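Local coordinates for regulatory Subunit of Protein Kinase A (cAMP-dependent) from Euglena gracilis (Euglena gracilis, PDB 6RSX) that binds cAMP in two tandem cyclic nucleotide-binding domains and, as in other protein kinase A regulatory subunits, probably restrains the catalytic subunit, at residues A[40-45]-A[81-86]; A[150-155]-A[180-185]; A[203-208]-A[259-264]; A[215-220]-A[245-250]. All blocks are in the same frame, centred on the assembly; numbering follows the deposited sequence. Where two conformers were deposited one is given.

Interaction 1 (A[40-45]-A[81-86]); sequences RGNILF and FYVIES
Phe45 and Phe81 meet rim to rim. Their centroids are 5.9 Å apart and their planes differ by 26°, with neither ring over the face of the other. The CE1-CZ side of Phe45 comes to the edge of Phe81, where Phe45 CE1 is 3.6 Å from Phe81 CE2. The same CE1 packs tightly on Val83 CG2, at 3.4 Å. Phe81 holds CG anti to its backbone N (chi1 174°), which also brings its CZ to Leu44 CD1, 3.7 Å away. Asn42 caps the turn: its OD1 accepts weak bonds from Leu44 N and Phe45 N, while its ND2 is bonded to Gly110 O and Ser112 OG. Replacing Phe45 with alanine would probably open a gap between Phe81 and Val83 and let the turn shift on the strand. The short helical turn 43-46, set between helices 29-39 and 50-59 and packed on strand 80-84, is consistent with the N3A motif of cyclic nucleotide-binding domains.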
loop_
_atom_site.group_PDB
_atom_site.type_symbol
_atom_site.label_atom_id
_atom_site.label_comp_id
_atom_site.label_asym_id
_atom_site.label_seq_id
_atom_site.Cartn_x
_atom_site.Cartn_y
_atom_site.Cartn_z
ATOM N N ARG A 40 -3.858 12.691 -1.138
ATOM C CA ARG A 40 -3.469 12.124 -2.409
ATOM C C ARG A 40 -2.434 11.038 -2.144
ATOM O O ARG A 40 -1.509 11.206 -1.333
ATOM C CB ARG A 40 -2.924 13.226 -3.326
ATOM C CG ARG A 40 -2.729 12.824 -4.786
ATOM C CD ARG A 40 -2.493 14.073 -5.622
ATOM N NE ARG A 40 -3.509 15.098 -5.349
ATOM C CZ ARG A 40 -3.554 16.304 -5.917
ATOM N NH1 ARG A 40 -2.636 16.657 -6.812
ATOM N NH2 ARG A 40 -4.524 17.159 -5.592
ATOM N N GLY A 41 -2.621 9.898 -2.770
ATOM C CA GLY A 41 -1.662 8.829 -2.619
ATOM C C GLY A 41 -1.821 7.978 -1.376
ATOM O O GLY A 41 -1.197 6.916 -1.297
ATOM N N ASN A 42 -2.635 8.389 -0.383
ATOM C CA ASN A 42 -2.899 7.475 0.720
ATOM C C ASN A 42 -3.939 6.446 0.273
ATOM O O ASN A 42 -5.057 6.811 -0.086
ATOM C CB ASN A 42 -3.378 8.243 1.959
ATOM C CG ASN A 42 -3.629 7.331 3.135
ATOM O OD1 ASN A 42 -4.603 6.595 3.123
ATOM N ND2 ASN A 42 -2.757 7.372 4.162
ATOM N N ILE A 43 -3.609 5.153 0.345
ATOM C CA ILE A 43 -4.491 4.198 -0.314
ATOM C C ILE A 43 -5.803 4.026 0.443
ATOM O O ILE A 43 -6.836 3.755 -0.176
ATOM C CB ILE A 43 -3.815 2.835 -0.540
ATOM C CG1 ILE A 43 -4.688 1.981 -1.471
ATOM C CG2 ILE A 43 -3.596 2.104 0.735
ATOM C CD1 ILE A 43 -4.818 2.539 -2.910
ATOM N N LEU A 44 -5.811 4.224 1.766
ATOM C CA LEU A 44 -7.064 4.030 2.505
ATOM C C LEU A 44 -8.131 5.014 2.067
ATOM O O LEU A 44 -9.313 4.666 2.034
ATOM C CB LEU A 44 -6.830 4.142 4.003
ATOM C CG LEU A 44 -5.955 3.039 4.558
ATOM C CD1 LEU A 44 -5.670 3.296 6.022
ATOM C CD2 LEU A 44 -6.623 1.668 4.366
ATOM N N PHE A 45 -7.745 6.234 1.704
ATOM C CA PHE A 45 -8.732 7.216 1.283
ATOM C C PHE A 45 -9.017 7.157 -0.201
ATOM O O PHE A 45 -10.129 7.491 -0.614
ATOM C CB PHE A 45 -8.284 8.627 1.682
ATOM C CG PHE A 45 -8.283 8.864 3.158
ATOM C CD1 PHE A 45 -7.169 8.564 3.936
ATOM C CD2 PHE A 45 -9.417 9.376 3.790
ATOM C CE1 PHE A 45 -7.172 8.778 5.304
ATOM C CE2 PHE A 45 -9.418 9.612 5.152
ATOM C CZ PHE A 45 -8.306 9.297 5.918
ATOM N N PHE A 81 -7.805 8.624 14.181
ATOM C CA PHE A 81 -7.002 8.167 13.057
ATOM C C PHE A 81 -6.363 9.389 12.390
ATOM O O PHE A 81 -7.020 10.431 12.243
ATOM C CB PHE A 81 -7.904 7.396 12.087
ATOM C CG PHE A 81 -7.234 6.992 10.814
ATOM C CD1 PHE A 81 -6.289 5.997 10.804
ATOM C CD2 PHE A 81 -7.700 7.478 9.626
ATOM C CE1 PHE A 81 -5.679 5.563 9.576
ATOM C CE2 PHE A 81 -7.114 7.060 8.412
ATOM C CZ PHE A 81 -6.141 6.080 8.402
ATOM N N TYR A 82 -5.074 9.287 12.017
ATOM C CA TYR A 82 -4.317 10.462 11.597
ATOM C C TYR A 82 -3.710 10.275 10.211
ATOM O O TYR A 82 -3.305 9.164 9.841
ATOM C CB TYR A 82 -3.148 10.773 12.572
ATOM C CG TYR A 82 -3.616 11.111 13.982
ATOM C CD1 TYR A 82 -3.968 12.411 14.309
ATOM C CD2 TYR A 82 -3.623 10.138 14.991
ATOM C CE1 TYR A 82 -4.375 12.754 15.602
ATOM C CE2 TYR A 82 -4.034 10.458 16.283
ATOM C CZ TYR A 82 -4.390 11.770 16.586
ATOM O OH TYR A 82 -4.771 12.126 17.849
ATOM N N VAL A 83 -3.634 11.378 9.463
ATOM C CA VAL A 83 -2.771 11.450 8.261
ATOM C C VAL A 83 -1.801 12.611 8.433
ATOM O O VAL A 83 -2.192 13.719 8.793
ATOM C CB VAL A 83 -3.597 11.621 6.962
ATOM C CG1 VAL A 83 -2.683 11.564 5.691
ATOM C CG2 VAL A 83 -4.702 10.569 6.849
ATOM N N ILE A 84 -0.521 12.384 8.111
ATOM C CA ILE A 84 0.472 13.438 8.247
ATOM C C ILE A 84 0.324 14.428 7.090
ATOM O O ILE A 84 0.303 14.032 5.917
ATOM C CB ILE A 84 1.891 12.839 8.254
ATOM C CG1 ILE A 84 2.080 11.941 9.503
ATOM C CG2 ILE A 84 2.895 13.987 8.255
ATOM C CD1 ILE A 84 3.468 11.216 9.559
ATOM N N GLU A 85 0.270 15.717 7.416
ATOM C CA GLU A 85 0.328 16.771 6.417
ATOM C C GLU A 85 1.760 17.289 6.251
ATOM O O GLU A 85 2.256 17.383 5.119
ATOM C CB GLU A 85 -0.608 17.924 6.807
ATOM C CG GLU A 85 -0.642 19.027 5.719
ATOM C CD GLU A 85 -1.680 20.105 6.095
ATOM O OE1 GLU A 85 -1.720 20.511 7.282
ATOM O OE2 GLU A 85 -2.499 20.464 5.222
ATOM N N SER A 86 2.445 17.577 7.366
ATOM C CA SER A 86 3.827 18.085 7.364
ATOM C C SER A 86 4.624 17.384 8.447
ATOM O O SER A 86 4.082 17.015 9.498
ATOM C CB SER A 86 3.919 19.571 7.722
ATOM O OG SER A 86 2.913 20.341 7.139
#

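Interaction 2 (A[150-155]-A[180-185]); sequences TQTMRK and MADALQ
Thr152 meets Asp182 through its methyl, CG2 lying 4.0 Å from Asp182 OD1. Its hydroxyl turns back to its own helix and bonds Leu148 O. A water joins the same two residues: it donates to Asp182 OD1 at 2.9 Å and weakly to the backbone O of Thr152. The other carboxylate oxygen, Asp182 OD2, forms a salt bridge with Arg156. One helical turn past Thr152, Lys155 reaches across to the end of helix 174-183. Its chain starts with CG anti to the backbone N and then bends at chi2 (99°) and chi4 (-78°). Lys155 CG passes 3.5 Å from Ala181 O, and the bends bring NZ in among the carbonyls. Lys155 NZ donates to Ala181 O at 3.0 Å, in the carbonyl plane, and weakly to Asp182 O. Lys155 NZ also bonds Leu184 O, again in the carbonyl plane, although the modelled 2.5 Å is short and its exact value doubtful. Gln185 NE2 bonds the nearby Ala183 O from above the carbonyl plane. The lysine ammonium thus sits at the C-terminal end of helix 174-183, among its last carbonyls and that of Leu184. Their partial negative charge would probably stabilise its positive form, and the bonds tie the two helices together.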
loop_
_atom_site.group_PDB
_atom_site.type_symbol
_atom_site.label_atom_id
_atom_site.label_comp_id
_atom_site.label_asym_id
_atom_site.label_seq_id
_atom_site.Cartn_x
_atom_site.Cartn_y
_atom_site.Cartn_z
ATOM N N THR A 150 -15.256 -0.901 8.033
ATOM C CA THR A 150 -15.761 -2.155 7.476
ATOM C C THR A 150 -14.904 -2.630 6.312
ATOM O O THR A 150 -14.394 -3.755 6.312
ATOM C CB THR A 150 -17.214 -1.991 7.023
ATOM O OG1 THR A 150 -18.021 -1.627 8.146
ATOM C CG2 THR A 150 -17.719 -3.294 6.435
ATOM N N GLN A 151 -14.746 -1.788 5.296
ATOM C CA GLN A 151 -14.023 -2.239 4.111
ATOM C C GLN A 151 -12.535 -2.410 4.388
ATOM O O GLN A 151 -11.890 -3.245 3.745
ATOM C CB GLN A 151 -14.276 -1.304 2.925
ATOM C CG GLN A 151 -13.521 -0.019 2.903
ATOM C CD GLN A 151 -14.255 1.122 3.590
ATOM O OE1 GLN A 151 -15.128 0.911 4.439
ATOM N NE2 GLN A 151 -13.891 2.351 3.232
ATOM N N THR A 152 -11.967 -1.659 5.346
ATOM C CA THR A 152 -10.542 -1.855 5.635
ATOM C C THR A 152 -10.313 -3.202 6.307
ATOM O O THR A 152 -9.391 -3.947 5.934
ATOM C CB THR A 152 -9.991 -0.720 6.502
ATOM O OG1 THR A 152 -10.238 0.521 5.860
ATOM C CG2 THR A 152 -8.453 -0.879 6.726
ATOM N N MET A 153 -11.148 -3.529 7.309
ATOM C CA MET A 153 -11.027 -4.811 7.991
ATOM C C MET A 153 -11.238 -5.969 7.016
ATOM O O MET A 153 -10.482 -6.946 7.029
ATOM C CB MET A 153 -12.032 -4.890 9.147
ATOM C CG MET A 153 -11.661 -5.976 10.121
ATOM S SD MET A 153 -12.916 -6.017 11.422
ATOM C CE MET A 153 -12.928 -4.289 11.804
ATOM N N ARG A 154 -12.247 -5.865 6.151
ATOM C CA ARG A 154 -12.537 -6.953 5.219
ATOM C C ARG A 154 -11.363 -7.226 4.281
ATOM O O ARG A 154 -10.958 -8.379 4.088
ATOM C CB ARG A 154 -13.791 -6.622 4.416
ATOM C CG ARG A 154 -14.080 -7.659 3.346
ATOM C CD ARG A 154 -15.498 -7.557 2.859
ATOM N NE ARG A 154 -15.780 -6.249 2.282
ATOM C CZ ARG A 154 -16.682 -5.407 2.765
ATOM N NH1 ARG A 154 -17.401 -5.745 3.831
ATOM N NH2 ARG A 154 -16.869 -4.231 2.175
ATOM N N LYS A 155 -10.814 -6.171 3.677
ATOM C CA LYS A 155 -9.726 -6.329 2.714
ATOM C C LYS A 155 -8.513 -6.986 3.367
ATOM O O LYS A 155 -7.871 -7.875 2.779
ATOM C CB LYS A 155 -9.375 -4.958 2.137
ATOM C CG LYS A 155 -8.240 -4.962 1.079
ATOM C CD LYS A 155 -8.798 -4.922 -0.307
ATOM C CE LYS A 155 -7.650 -4.953 -1.352
ATOM N NZ LYS A 155 -6.969 -3.617 -1.530
ATOM N N MET A 180 0.226 -4.007 2.865
ATOM C CA MET A 180 0.271 -4.582 1.521
ATOM C C MET A 180 -1.135 -4.956 1.075
ATOM O O MET A 180 -1.552 -4.624 -0.042
ATOM C CB MET A 180 1.216 -5.789 1.495
ATOM C CG MET A 180 1.330 -6.448 0.089
ATOM S SD MET A 180 1.985 -5.336 -1.174
ATOM C CE MET A 180 3.621 -5.043 -0.582
ATOM N N ALA A 181 -1.913 -5.582 1.968
ATOM C CA ALA A 181 -3.296 -5.869 1.640
ATOM C C ALA A 181 -4.063 -4.607 1.287
ATOM O O ALA A 181 -4.866 -4.622 0.349
ATOM C CB ALA A 181 -3.975 -6.601 2.796
ATOM N N ASP A 182 -3.893 -3.516 2.062
ATOM C CA ASP A 182 -4.591 -2.275 1.724
ATOM C C ASP A 182 -4.309 -1.867 0.281
ATOM O O ASP A 182 -5.211 -1.396 -0.438
ATOM C CB ASP A 182 -4.140 -1.125 2.638
ATOM C CG ASP A 182 -4.502 -1.336 4.115
ATOM O OD1 ASP A 182 -5.406 -2.139 4.420
ATOM O OD2 ASP A 182 -3.878 -0.656 4.967
ATOM N N ALA A 183 -3.048 -1.984 -0.127
ATOM C CA ALA A 183 -2.567 -1.418 -1.387
ATOM C C ALA A 183 -2.904 -2.287 -2.599
ATOM O O ALA A 183 -3.108 -1.752 -3.692
ATOM C CB ALA A 183 -1.053 -1.211 -1.320
ATOM N N LEU A 184 -3.001 -3.606 -2.436
ATOM C CA LEU A 184 -3.208 -4.488 -3.591
ATOM C C LEU A 184 -4.579 -4.261 -4.244
ATOM O O LEU A 184 -5.605 -4.121 -3.578
ATOM C CB LEU A 184 -3.049 -5.953 -3.165
ATOM C CG LEU A 184 -1.621 -6.361 -2.805
ATOM C CD1 LEU A 184 -1.646 -7.706 -2.116
ATOM C CD2 LEU A 184 -0.736 -6.414 -4.096
ATOM N N GLN A 185 -4.598 -4.230 -5.578
ATOM C CA GLN A 185 -5.825 -4.023 -6.337
ATOM C C GLN A 185 -6.168 -5.278 -7.135
ATOM O O GLN A 185 -5.322 -5.746 -7.921
ATOM C CB GLN A 185 -5.640 -2.833 -7.281
ATOM C CG GLN A 185 -5.163 -1.573 -6.588
ATOM C CD GLN A 185 -6.200 -1.056 -5.624
ATOM O OE1 GLN A 185 -7.382 -0.969 -5.965
ATOM N NE2 GLN A 185 -5.775 -0.720 -4.402
HETATM O O HOH W 1 -8.083 -2.137 3.387
#

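Interaction 3 (A[203-208]-A[259-264])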
loop_
_atom_site.group_PDB
_atom_site.type_symbol
_atom_site.label_atom_id
_atom_site.label_comp_id
_atom_site.label_asym_id
_atom_site.label_seq_id
_atom_site.Cartn_x
_atom_site.Cartn_y
_atom_site.Cartn_z
ATOM N N GLY A 203 3.723 0.507 -15.707
ATOM C CA GLY A 203 2.632 1.121 -14.995
ATOM C C GLY A 203 2.407 0.462 -13.654
ATOM O O GLY A 203 2.354 1.146 -12.624
ATOM N N SER A 204 2.250 -0.861 -13.652
ATOM C CA SER A 204 1.919 -1.596 -12.440
ATOM C C SER A 204 2.733 -2.879 -12.339
ATOM O O SER A 204 3.318 -3.376 -13.320
ATOM C CB SER A 204 0.422 -1.922 -12.379
ATOM O OG SER A 204 -0.332 -0.726 -12.322
ATOM N N PHE A 205 2.740 -3.406 -11.120
ATOM C CA PHE A 205 3.382 -4.653 -10.736
ATOM C C PHE A 205 2.282 -5.651 -10.397
ATOM O O PHE A 205 1.303 -5.299 -9.727
ATOM C CB PHE A 205 4.296 -4.403 -9.524
ATOM C CG PHE A 205 4.890 -5.642 -8.943
ATOM C CD1 PHE A 205 5.846 -6.367 -9.647
ATOM C CD2 PHE A 205 4.491 -6.103 -7.694
ATOM C CE1 PHE A 205 6.404 -7.526 -9.107
ATOM C CE2 PHE A 205 5.048 -7.253 -7.149
ATOM C CZ PHE A 205 6.011 -7.961 -7.839
ATOM N N TYR A 206 2.428 -6.890 -10.860
ATOM C CA TYR A 206 1.341 -7.857 -10.761
ATOM C C TYR A 206 1.796 -9.120 -10.059
ATOM O O TYR A 206 2.914 -9.602 -10.294
ATOM C CB TYR A 206 0.833 -8.229 -12.167
ATOM C CG TYR A 206 0.235 -7.058 -12.878
ATOM C CD1 TYR A 206 1.055 -6.168 -13.581
ATOM C CD2 TYR A 206 -1.149 -6.820 -12.823
ATOM C CE1 TYR A 206 0.480 -5.062 -14.239
ATOM C CE2 TYR A 206 -1.711 -5.748 -13.467
ATOM C CZ TYR A 206 -0.887 -4.878 -14.172
ATOM O OH TYR A 206 -1.436 -3.799 -14.809
ATOM N N ILE A 207 0.907 -9.683 -9.237
ATOM C CA ILE A 207 1.091 -11.017 -8.664
ATOM C C ILE A 207 -0.090 -11.873 -9.094
ATOM O O ILE A 207 -1.252 -11.478 -8.922
ATOM C CB ILE A 207 1.201 -10.981 -7.121
ATOM C CG1 ILE A 207 2.246 -9.972 -6.659
ATOM C CG2 ILE A 207 1.565 -12.367 -6.580
ATOM C CD1 ILE A 207 1.628 -8.647 -6.245
ATOM N N ILE A 208 0.196 -13.060 -9.623
ATOM C CA ILE A 208 -0.861 -13.944 -10.094
ATOM C C ILE A 208 -1.454 -14.713 -8.919
ATOM O O ILE A 208 -0.718 -15.358 -8.158
ATOM C CB ILE A 208 -0.310 -14.914 -11.147
ATOM C CG1 ILE A 208 0.325 -14.092 -12.274
ATOM C CG2 ILE A 208 -1.431 -15.840 -11.614
ATOM C CD1 ILE A 208 1.235 -14.915 -13.184
ATOM N N VAL A 259 -3.505 -9.558 -8.511
ATOM C CA VAL A 259 -3.587 -8.294 -7.791
ATOM C C VAL A 259 -2.395 -7.466 -8.229
ATOM O O VAL A 259 -1.333 -7.999 -8.599
ATOM C CB VAL A 259 -3.611 -8.462 -6.249
ATOM C CG1 VAL A 259 -4.994 -8.897 -5.782
ATOM C CG2 VAL A 259 -2.558 -9.469 -5.828
ATOM N N SER A 260 -2.570 -6.151 -8.196
ATOM C CA SER A 260 -1.546 -5.251 -8.696
ATOM C C SER A 260 -1.216 -4.149 -7.698
ATOM O O SER A 260 -2.004 -3.805 -6.810
ATOM C CB SER A 260 -1.971 -4.620 -10.023
ATOM O OG SER A 260 -3.083 -3.784 -9.840
ATOM N N LEU A 261 -0.016 -3.605 -7.868
ATOM C CA LEU A 261 0.427 -2.383 -7.207
ATOM C C LEU A 261 0.746 -1.362 -8.280
ATOM O O LEU A 261 1.471 -1.677 -9.244
ATOM C CB LEU A 261 1.667 -2.624 -6.348
ATOM C CG LEU A 261 1.590 -3.568 -5.169
ATOM C CD1 LEU A 261 2.958 -3.664 -4.540
ATOM C CD2 LEU A 261 0.528 -3.010 -4.148
ATOM N N ASP A 262 0.216 -0.146 -8.124
ATOM C CA ASP A 262 0.603 0.890 -9.074
ATOM C C ASP A 262 2.004 1.404 -8.742
ATOM O O ASP A 262 2.574 1.093 -7.696
ATOM C CB ASP A 262 -0.451 2.014 -9.121
ATOM C CG ASP A 262 -0.468 2.896 -7.868
ATOM O OD1 ASP A 262 0.485 2.884 -7.062
ATOM O OD2 ASP A 262 -1.477 3.619 -7.691
ATOM N N ARG A 263 2.588 2.167 -9.672
ATOM C CA ARG A 263 3.988 2.569 -9.529
ATOM C C ARG A 263 4.270 3.207 -8.166
ATOM O O ARG A 263 5.277 2.899 -7.513
ATOM C CB ARG A 263 4.370 3.536 -10.643
ATOM C CG ARG A 263 5.754 4.087 -10.468
ATOM C CD ARG A 263 6.106 5.102 -11.546
ATOM N NE ARG A 263 5.908 4.589 -12.899
ATOM C CZ ARG A 263 6.859 4.020 -13.643
ATOM N NH1 ARG A 263 6.573 3.599 -14.872
ATOM N NH2 ARG A 263 8.096 3.868 -13.167
ATOM N N GLU A 264 3.405 4.132 -7.745
ATOM C CA GLU A 264 3.598 4.836 -6.473
ATOM C C GLU A 264 3.595 3.870 -5.284
ATOM O O GLU A 264 4.467 3.939 -4.411
ATOM C CB GLU A 264 2.515 5.909 -6.324
ATOM C CG GLU A 264 2.654 6.814 -5.105
ATOM C CD GLU A 264 1.478 7.802 -4.944
ATOM O OE1 GLU A 264 0.396 7.592 -5.526
ATOM O OE2 GLU A 264 1.626 8.804 -4.223
HETATM O O HOH W 2 1.408 3.518 -12.017
#
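Tyr206 has CG anti to its carbonyl carbon (chi1 -64°), and this lays CE2 of the ring against Ser260 CB at 3.6 Å. Phe205 takes the other course, with CG anti to the backbone N (chi1 173°). Phe205 CD2 comes to Leu261 CD1 at 4.3 Å, on the face that also carries Ile207 and Val259. The backbones pair antiparallel. Phe205 with Leu261, and Ile207 with Val259, are hydrogen-bonded pairs. Phe205 N donates to Leu261 O, and Leu261 N to Phe205 O, both at 2.8 Å. Ile207 N reaches Val259 O nearly along the C=O axis, at 2.9 Å. Strands 204-208 and 256-262 are the inner pair of a four-stranded sheet, one half of the jelly-roll beta sandwich of the second cyclic nucleotide-binding domain. Helix 149-165 covers Ile207 and Val259 with Phe162, and Phe266 meets the ring of Phe205. At the far end the second strand runs straight into helix 263-269. Asp262 is the N-cap there: its OD1 bonds Ser265 N, and its OD2 forms a salt bridge with Arg46. A water bridges the two segments beside it, donating to Gly203 O at 2.6 Å and accepting from Arg263 N at 3.0 Å.

Interaction 4 (A[215-220]-A[245-250]). With CMP (adenosine-3',5'-cyclic-monophosphate), chain C.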
loop_
_atom_site.group_PDB
_atom_site.type_symbol
_atom_site.label_atom_id
_atom_site.label_comp_id
_atom_site.label_asym_id
_atom_site.label_seq_id
_atom_site.Cartn_x
_atom_site.Cartn_y
_atom_site.Cartn_z
ATOM N N VAL A 215 4.959 -14.966 -21.311
ATOM C CA VAL A 215 5.916 -13.866 -21.418
ATOM C C VAL A 215 6.526 -13.964 -22.809
ATOM O O VAL A 215 7.259 -14.918 -23.081
ATOM C CB VAL A 215 7.014 -13.949 -20.356
ATOM C CG1 VAL A 215 7.909 -12.713 -20.395
ATOM C CG2 VAL A 215 6.373 -14.074 -18.919
ATOM N N ASN A 216 6.236 -12.976 -23.658
ATOM C CA ASN A 216 6.641 -12.967 -25.068
ATOM C C ASN A 216 7.596 -11.810 -25.342
ATOM O O ASN A 216 7.473 -10.725 -24.775
ATOM C CB ASN A 216 5.416 -12.831 -25.972
ATOM C CG ASN A 216 4.485 -14.001 -25.863
ATOM O OD1 ASN A 216 4.896 -15.107 -25.485
ATOM N ND2 ASN A 216 3.222 -13.785 -26.211
ATOM N N GLN A 217 8.529 -12.019 -26.266
ATOM C CA GLN A 217 9.526 -11.004 -26.537
ATOM C C GLN A 217 9.831 -11.090 -28.024
ATOM O O GLN A 217 9.839 -12.191 -28.577
ATOM C CB GLN A 217 10.770 -11.261 -25.703
ATOM C CG GLN A 217 11.814 -10.187 -25.658
ATOM C CD GLN A 217 12.922 -10.582 -24.704
ATOM O OE1 GLN A 217 13.607 -11.579 -24.927
ATOM N NE2 GLN A 217 13.075 -9.833 -23.616
ATOM N N THR A 218 10.028 -9.938 -28.651
ATOM C CA THR A 218 10.344 -9.894 -30.077
ATOM C C THR A 218 11.845 -9.919 -30.313
ATOM O O THR A 218 12.628 -9.320 -29.571
ATOM C CB THR A 218 9.760 -8.642 -30.722
ATOM O OG1 THR A 218 10.457 -7.489 -30.235
ATOM C CG2 THR A 218 8.301 -8.521 -30.377
ATOM N N LEU A 219 12.244 -10.596 -31.384
ATOM C CA LEU A 219 13.638 -10.581 -31.800
ATOM C C LEU A 219 13.581 -10.668 -33.311
ATOM O O LEU A 219 12.875 -11.529 -33.839
ATOM C CB LEU A 219 14.427 -11.752 -31.217
ATOM C CG LEU A 219 15.933 -11.842 -31.426
ATOM C CD1 LEU A 219 16.633 -10.648 -30.806
ATOM C CD2 LEU A 219 16.454 -13.152 -30.841
ATOM N N ASN A 220 14.234 -9.726 -33.984
ATOM C CA ASN A 220 14.226 -9.687 -35.453
ATOM C C ASN A 220 12.792 -9.748 -35.973
ATOM O O ASN A 220 12.470 -10.484 -36.902
ATOM C CB ASN A 220 15.102 -10.806 -36.031
ATOM C CG ASN A 220 16.526 -10.720 -35.542
ATOM O OD1 ASN A 220 16.993 -11.582 -34.782
ATOM N ND2 ASN A 220 17.237 -9.681 -35.965
ATOM N N PRO A 245 11.373 0.933 -20.011
ATOM C CA PRO A 245 10.208 0.296 -20.632
ATOM C C PRO A 245 10.236 -1.198 -20.359
ATOM O O PRO A 245 11.286 -1.774 -20.065
ATOM C CB PRO A 245 10.383 0.606 -22.125
ATOM C CG PRO A 245 11.455 1.702 -22.156
ATOM C CD PRO A 245 12.338 1.409 -21.012
ATOM N N CYS A 246 9.051 -1.812 -20.408
ATOM C CA CYS A 246 8.937 -3.256 -20.204
ATOM C C CYS A 246 9.732 -4.008 -21.266
ATOM O O CYS A 246 9.650 -3.684 -22.453
ATOM C CB CYS A 246 7.476 -3.678 -20.274
ATOM S SG CYS A 246 6.462 -2.980 -18.910
ATOM N N VAL A 247 10.508 -5.011 -20.836
ATOM C CA VAL A 247 11.348 -5.757 -21.772
ATOM C C VAL A 247 10.597 -6.901 -22.425
ATOM O O VAL A 247 11.172 -7.625 -23.263
ATOM C CB VAL A 247 12.629 -6.285 -21.090
ATOM C CG1 VAL A 247 13.382 -5.148 -20.418
ATOM C CG2 VAL A 247 12.309 -7.412 -20.084
ATOM N N ALA A 248 9.325 -7.074 -22.099
ATOM C CA ALA A 248 8.551 -8.191 -22.603
ATOM C C ALA A 248 7.066 -7.887 -22.509
ATOM O O ALA A 248 6.619 -6.993 -21.781
ATOM C CB ALA A 248 8.895 -9.485 -21.858
ATOM N N THR A 249 6.302 -8.664 -23.249
ATOM C CA THR A 249 4.858 -8.607 -23.210
ATOM C C THR A 249 4.351 -9.760 -22.356
ATOM O O THR A 249 4.822 -10.888 -22.491
ATOM C CB THR A 249 4.307 -8.672 -24.632
ATOM O OG1 THR A 249 4.841 -7.557 -25.352
ATOM C CG2 THR A 249 2.786 -8.604 -24.644
ATOM N N VAL A 250 3.469 -9.462 -21.410
ATOM C CA VAL A 250 2.856 -10.493 -20.587
ATOM C C VAL A 250 1.378 -10.545 -20.943
ATOM O O VAL A 250 0.681 -9.518 -20.890
ATOM C CB VAL A 250 3.099 -10.227 -19.091
ATOM C CG1 VAL A 250 2.508 -11.359 -18.231
ATOM C CG2 VAL A 250 4.590 -10.044 -18.831
HETATM P P CMP C . 9.046 -5.825 -17.009
HETATM O O1P CMP C . 8.549 -4.530 -16.140
HETATM O O2P CMP C . 10.214 -5.611 -17.890
HETATM O "O5'" CMP C . 7.846 -6.228 -17.979
HETATM C "C5'" CMP C . 7.805 -7.551 -18.526
HETATM C "C4'" CMP C . 8.113 -8.521 -17.416
HETATM O "O4'" CMP C . 8.205 -9.902 -17.802
HETATM C "C3'" CMP C . 9.405 -8.319 -16.670
HETATM O "O3'" CMP C . 9.457 -7.080 -15.966
HETATM C "C2'" CMP C . 9.442 -9.559 -15.791
HETATM O "O2'" CMP C . 8.603 -9.336 -14.641
HETATM C "C1'" CMP C . 8.730 -10.597 -16.692
HETATM N N9 CMP C . 9.588 -11.704 -17.124
HETATM C C8 CMP C . 9.321 -12.998 -16.917
HETATM N N7 CMP C . 10.314 -13.704 -17.450
HETATM C C5 CMP C . 11.170 -12.831 -18.007
HETATM C C6 CMP C . 12.343 -13.049 -18.684
HETATM N N6 CMP C . 13.028 -14.267 -19.008
HETATM N N1 CMP C . 13.050 -12.031 -19.135
HETATM C C2 CMP C . 12.593 -10.766 -18.934
HETATM N N3 CMP C . 11.423 -10.538 -18.247
HETATM C C4 CMP C . 10.731 -11.591 -17.812
#
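Asn216 N donates to Thr249 O at 2.8 Å in a nearly straight bond (173°), and Thr249 N returns one to Asn216 O. This is an antiparallel hydrogen-bonded pair, with Val215 and Val250 as the next pair. Beyond Asn216 a side chain takes over. Gln217 has CG anti to its backbone N and an extended chain that carries Gln217 NE2 across to Val247 O, where it donates at 2.9 Å. The acceptor lies in the amide plane, while the donor is tilted 34° from the carbonyl plane. With leucine in place of Gln217, Val247 O would probably lose this mate and the loop before strand 249-252 would be held less firmly. That loop helps to hold the ligand. Val247 N donates to O2P of cAMP at 3.0 Å, and Val247 CG2 lies 3.6 Å from the adenine C2. Val215 CG2 meets the base at C8, 3.7 Å away, while its CG1 rests on Ala248 CB. Val250 CG2 touches the ribose at O4'. Glu237, Ser239, Gly236 and Asn227 also bond the nucleotide. From these two segments the phosphate receives a backbone N-H; Cys246 appears to sit where the first pocket has Arg124, so this part of the phosphate-binding cassette grips without an arginine charge.

Interactions 1, 2 and 3 touch one another in the middle of the protein. Interaction 1 touches interaction 2 where Leu44 CD2 packs on Thr152 CG2, at 3.9 Å, and on Asp182 OD2, at 3.6 Å. It meets interaction 3 where Gly41 CA lies 3.7 Å from Glu264 OE2. Interaction 2 passes into interaction 3 through a probable hydrogen bond from Ser260 N to Gln185 O, 2.8 Å. Interaction 4 is nested in the loop closed by interaction 3; their nearest atoms are about 5 Å apart and do not touch. It lines the second cAMP pocket itself. The side chains of Phe81 in interaction 1 and Phe205 in interaction 3 each come within about 6 Å of a bound cAMP. The centres of interactions 1 and 4 are about 37 Å apart.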